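Local coordinates for protein putative rhamnosidase (Streptomyces avermitilis, PDB 3W5M) that hydrolyses terminal non-reducing alpha-L-rhamnose residues, releasing L-rhamnose from citrus flavonoids and gum arabic, and binds L-rhamnose through a calcium-dependent carbohydrate-binding module, at residues R351-Q357 and P469-Q475. Residues are numbered along the deposited sequence; the frame is centred on the assembly and turned at random.
Sequences RKRVQYQ and PEQIVAQ
Y356 and A474 pair where strand 471-474 joins strand 353-360 in parallel, as the outermost strand of a mixed beta sheet in the alpha-L-rhamnosidase N-terminal domain. V354 accepts and donates in the regular parallel pattern: its N bonds Q471 O, and its O takes V473 N at 3.0 Å. V473 O then receives Y356 N, and Q475 N closes the run on Y356 O at 3.0 Å. The axes of segments 353-357 and 471-474 diverge by 37°.

The Y356 side chain leans across this pairing. CB leaves on the face that also carries V354, I472 and A474. CG sits between the backbone N and the carbonyl carbon (chi1 74°), which swings the ring over the neighbouring strand. CG and CD2 face V473 O, and CD2 also touches I472 CG2 at 3.7 Å. CE2 lies against A474 N and V473 C. A474 CA stands over one ring face in a CH-pi contact, 3.8 Å from the centroid. CE1 only skirts A474 CA and CB. CZ meets A474 CB at 3.7 Å. The tip, OH, also lies near A474 CB and hydrogen-bonds D21 and L112 N, tying this sheet to the N-terminal immunoglobulin domain. A leucine here would probably leave A474 CA without its aromatic face and D21 without its hydroxyl partner.

From the loop before strand 471-474, P469 CG packs on V354 CG1. Among the polar groups, R353 lies alongside Q471, but its NE makes a salt bridge to D670. Q357 OE1 bonds Y329 OH, while Q357 NE2 reaches Q475 OE1 at 3.0 Å from above the carbonyl plane, with the two amides 81° apart.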
ATOM      1  N   ARG A 351      -9.908 -15.117   0.657  1.00 23.75           N
ATOM      2  CA  ARG A 351     -10.521 -16.343   1.180  1.00 26.04           C
ATOM      3  C   ARG A 351     -11.296 -16.015   2.460  1.00 25.99           C
ATOM      4  O   ARG A 351     -12.351 -16.599   2.719  1.00 27.78           O
ATOM      5  CB  ARG A 351      -9.443 -17.370   1.507  1.00 27.40           C
ATOM      6  CG  ARG A 351      -8.676 -17.919   0.308  1.00 30.95           C
ATOM      7  CD  ARG A 351      -7.346 -18.543   0.723  1.00 35.93           C
ATOM      8  NE  ARG A 351      -6.309 -17.554   1.051  1.00 39.42           N
ATOM      9  CZ  ARG A 351      -5.072 -17.864   1.444  1.00 45.69           C
ATOM     10  NH1 ARG A 351      -4.714 -19.143   1.554  1.00 45.02           N
ATOM     11  NH2 ARG A 351      -4.185 -16.900   1.723  1.00 43.18           N
ATOM     12  N   LYS A 352     -10.777 -15.078   3.256  1.00 24.26           N
ATOM     13  CA  LYS A 352     -11.386 -14.737   4.537  1.00 23.64           C
ATOM     14  C   LYS A 352     -12.335 -13.559   4.474  1.00 22.95           C
ATOM     15  O   LYS A 352     -13.376 -13.566   5.145  1.00 22.45           O
ATOM     16  CB  LYS A 352     -10.309 -14.510   5.603  1.00 26.71           C
ATOM     17  CG  LYS A 352      -9.525 -15.795   5.880  1.00 31.33           C
ATOM     18  CD  LYS A 352      -8.650 -15.678   7.102  1.00 33.51           C
ATOM     19  CE  LYS A 352      -8.011 -17.016   7.421  1.00 36.65           C
ATOM     20  NZ  LYS A 352      -7.348 -16.921   8.750  1.00 39.98           N
ATOM     21  N   ARG A 353     -11.990 -12.543   3.684  1.00 20.13           N
ATOM     22  CA  ARG A 353     -12.853 -11.362   3.616  1.00 20.18           C
ATOM     23  C   ARG A 353     -12.574 -10.579   2.332  1.00 19.17           C
ATOM     24  O   ARG A 353     -11.450 -10.617   1.774  1.00 18.85           O
ATOM     25  CB  ARG A 353     -12.675 -10.463   4.848  1.00 22.40           C
ATOM     26  CG  ARG A 353     -11.346  -9.706   4.882  1.00 21.49           C
ATOM     27  CD  ARG A 353     -11.111  -8.936   6.178  1.00 22.99           C
ATOM     28  NE  ARG A 353     -10.922  -9.881   7.290  1.00 25.05           N
ATOM     29  CZ  ARG A 353     -11.787 -10.034   8.291  1.00 27.89           C
ATOM     30  NH1 ARG A 353     -12.894  -9.277   8.357  1.00 28.18           N
ATOM     31  NH2 ARG A 353     -11.546 -10.946   9.234  1.00 28.70           N
ATOM     32  N   VAL A 354     -13.616  -9.923   1.842  1.00 18.99           N
ATOM     33  CA  VAL A 354     -13.452  -8.926   0.791  1.00 18.51           C
ATOM     34  C   VAL A 354     -14.177  -7.665   1.282  1.00 18.70           C
ATOM     35  O   VAL A 354     -15.196  -7.750   1.959  1.00 19.63           O
ATOM     36  CB  VAL A 354     -13.955  -9.425  -0.581  1.00 18.67           C
ATOM     37  CG1 VAL A 354     -15.466  -9.585  -0.617  1.00 19.40           C
ATOM     38  CG2 VAL A 354     -13.446  -8.511  -1.722  1.00 19.40           C
ATOM     39  N   GLN A 355     -13.658  -6.494   0.936  1.00 18.25           N
ATOM     40  CA  GLN A 355     -14.256  -5.243   1.411  1.00 18.02           C
ATOM     41  C   GLN A 355     -15.154  -4.682   0.303  1.00 17.31           C
ATOM     42  O   GLN A 355     -14.795  -4.774  -0.855  1.00 19.27           O
ATOM     43  CB  GLN A 355     -13.160  -4.243   1.797  1.00 19.42           C
ATOM     44  CG  GLN A 355     -12.337  -4.735   2.972  1.00 21.19           C
ATOM     45  CD  GLN A 355     -11.591  -3.637   3.711  1.00 23.89           C
ATOM     46  OE1 GLN A 355     -11.932  -3.275   4.866  1.00 25.32           O
ATOM     47  NE2 GLN A 355     -10.589  -3.110   3.067  1.00 22.05           N
ATOM     48  N   TYR A 356     -16.321  -4.153   0.655  1.00 17.34           N
ATOM     49  CA  TYR A 356     -17.216  -3.514  -0.356  1.00 16.59           C
ATOM     50  C   TYR A 356     -17.303  -2.003  -0.124  1.00 17.26           C
ATOM     51  O   TYR A 356     -17.003  -1.478   0.980  1.00 17.47           O
ATOM     52  CB  TYR A 356     -18.628  -4.153  -0.372  1.00 16.88           C
ATOM     53  CG  TYR A 356     -19.501  -3.775   0.807  1.00 18.42           C
ATOM     54  CD1 TYR A 356     -20.241  -2.577   0.812  1.00 19.36           C
ATOM     55  CD2 TYR A 356     -19.588  -4.613   1.928  1.00 16.78           C
ATOM     56  CE1 TYR A 356     -21.038  -2.222   1.894  1.00 20.41           C
ATOM     57  CE2 TYR A 356     -20.408  -4.282   3.008  1.00 18.05           C
ATOM     58  CZ  TYR A 356     -21.124  -3.093   2.991  1.00 20.58           C
ATOM     59  OH  TYR A 356     -21.905  -2.715   4.058  1.00 21.60           O
ATOM     60  N   GLN A 357     -17.687  -1.301  -1.187  1.00 17.94           N
ATOM     61  CA  GLN A 357     -17.781   0.168  -1.195  1.00 18.39           C
ATOM     62  C   GLN A 357     -19.237   0.562  -1.362  1.00 17.99           C
ATOM     63  O   GLN A 357     -20.020  -0.180  -1.956  1.00 18.24           O
ATOM     64  CB  GLN A 357     -16.943   0.793  -2.339  1.00 18.51           C
ATOM     65  CG  GLN A 357     -15.426   0.523  -2.290  1.00 18.65           C
ATOM     66  CD  GLN A 357     -15.055  -0.938  -2.405  1.00 17.51           C
ATOM     67  OE1 GLN A 357     -15.380  -1.599  -3.404  1.00 18.11           O
ATOM     68  NE2 GLN A 357     -14.410  -1.479  -1.348  1.00 16.66           N
ATOM     69  N   PRO A 469     -15.585 -15.422  -0.651  1.00 34.94           N
ATOM     70  CA  PRO A 469     -15.006 -14.971   0.623  1.00 34.86           C
ATOM     71  C   PRO A 469     -15.944 -15.268   1.769  1.00 33.78           C
ATOM     72  O   PRO A 469     -17.149 -15.110   1.609  1.00 32.82           O
ATOM     73  CB  PRO A 469     -14.909 -13.443   0.474  1.00 33.91           C
ATOM     74  CG  PRO A 469     -14.938 -13.193  -0.993  1.00 36.44           C
ATOM     75  CD  PRO A 469     -15.627 -14.351  -1.667  1.00 37.45           C
ATOM     76  N   GLU A 470     -15.388 -15.667   2.916  1.00 34.00           N
ATOM     77  CA  GLU A 470     -16.173 -15.934   4.124  1.00 33.86           C
ATOM     78  C   GLU A 470     -17.027 -14.745   4.580  1.00 35.85           C
ATOM     79  O   GLU A 470     -18.159 -14.919   5.028  1.00 37.19           O
ATOM     80  CB  GLU A 470     -15.248 -16.399   5.262  1.00 38.24           C
ATOM     81  CG  GLU A 470     -14.698 -17.808   5.041  1.00 45.13           C
ATOM     82  CD  GLU A 470     -13.648 -18.245   6.070  1.00 51.04           C
ATOM     83  OE1 GLU A 470     -13.726 -17.847   7.253  1.00 53.27           O
ATOM     84  OE2 GLU A 470     -12.724 -19.004   5.693  1.00 55.49           O
ATOM     85  N   GLN A 471     -16.486 -13.534   4.453  1.00 30.90           N
ATOM     86  CA  GLN A 471     -17.160 -12.323   4.923  1.00 27.16           C
ATOM     87  C   GLN A 471     -17.063 -11.254   3.839  1.00 25.60           C
ATOM     88  O   GLN A 471     -16.034 -11.149   3.183  1.00 25.50           O
ATOM     89  CB  GLN A 471     -16.468 -11.800   6.162  1.00 30.03           C
ATOM     90  CG  GLN A 471     -16.381 -12.781   7.312  1.00 33.40           C
ATOM     91  CD  GLN A 471     -15.903 -12.067   8.545  1.00 35.48           C
ATOM     92  OE1 GLN A 471     -16.519 -11.097   8.987  1.00 38.52           O
ATOM     93  NE2 GLN A 471     -14.773 -12.502   9.080  1.00 37.58           N
ATOM     94  N   ILE A 472     -18.140 -10.494   3.651  1.00 23.76           N
ATOM     95  CA  ILE A 472     -18.151  -9.303   2.809  1.00 24.24           C
ATOM     96  C   ILE A 472     -18.407  -8.142   3.761  1.00 25.17           C
ATOM     97  O   ILE A 472     -19.476  -8.058   4.393  1.00 26.95           O
ATOM     98  CB  ILE A 472     -19.231  -9.406   1.712  1.00 25.63           C
ATOM     99  CG1 ILE A 472     -19.048 -10.718   0.925  1.00 27.48           C
ATOM    100  CG2 ILE A 472     -19.212  -8.160   0.812  1.00 24.25           C
ATOM    101  CD1 ILE A 472     -20.117 -11.008  -0.121  1.00 29.00           C
ATOM    102  N   VAL A 473     -17.405  -7.271   3.926  1.00 22.78           N
ATOM    103  CA  VAL A 473     -17.443  -6.269   4.993  1.00 21.79           C
ATOM    104  C   VAL A 473     -17.247  -4.872   4.421  1.00 20.11           C
ATOM    105  O   VAL A 473     -16.517  -4.732   3.451  1.00 17.80           O
ATOM    106  CB  VAL A 473     -16.355  -6.549   6.078  1.00 23.34           C
ATOM    107  CG1 VAL A 473     -16.622  -7.902   6.737  1.00 24.64           C
ATOM    108  CG2 VAL A 473     -14.962  -6.553   5.463  1.00 23.83           C
ATOM    109  N   ALA A 474     -17.913  -3.865   4.993  1.00 19.41           N
ATOM    110  CA  ALA A 474     -17.778  -2.473   4.501  1.00 20.69           C
ATOM    111  C   ALA A 474     -16.323  -2.067   4.684  1.00 21.19           C
ATOM    112  O   ALA A 474     -15.712  -2.394   5.727  1.00 20.60           O
ATOM    113  CB  ALA A 474     -18.677  -1.516   5.282  1.00 22.74           C
ATOM    114  N   GLN A 475     -15.753  -1.405   3.679  1.00 20.30           N
ATOM    115  CA  GLN A 475     -14.325  -1.075   3.721  1.00 20.48           C
ATOM    116  C   GLN A 475     -13.991  -0.269   4.976  1.00 20.22           C
ATOM    117  O   GLN A 475     -14.639   0.737   5.283  1.00 19.16           O
ATOM    118  CB  GLN A 475     -13.911  -0.299   2.464  1.00 20.78           C
ATOM    119  CG  GLN A 475     -12.434   0.048   2.463  1.00 21.83           C
ATOM    120  CD  GLN A 475     -11.901   0.341   1.086  1.00 21.91           C
ATOM    121  OE1 GLN A 475     -12.674   0.542   0.127  1.00 22.06           O
ATOM    122  NE2 GLN A 475     -10.569   0.356   0.963  1.00 21.82           N
TER
HETATM  123  O   HOH W   1     -13.096 -14.507   7.693  1.00 46.83           O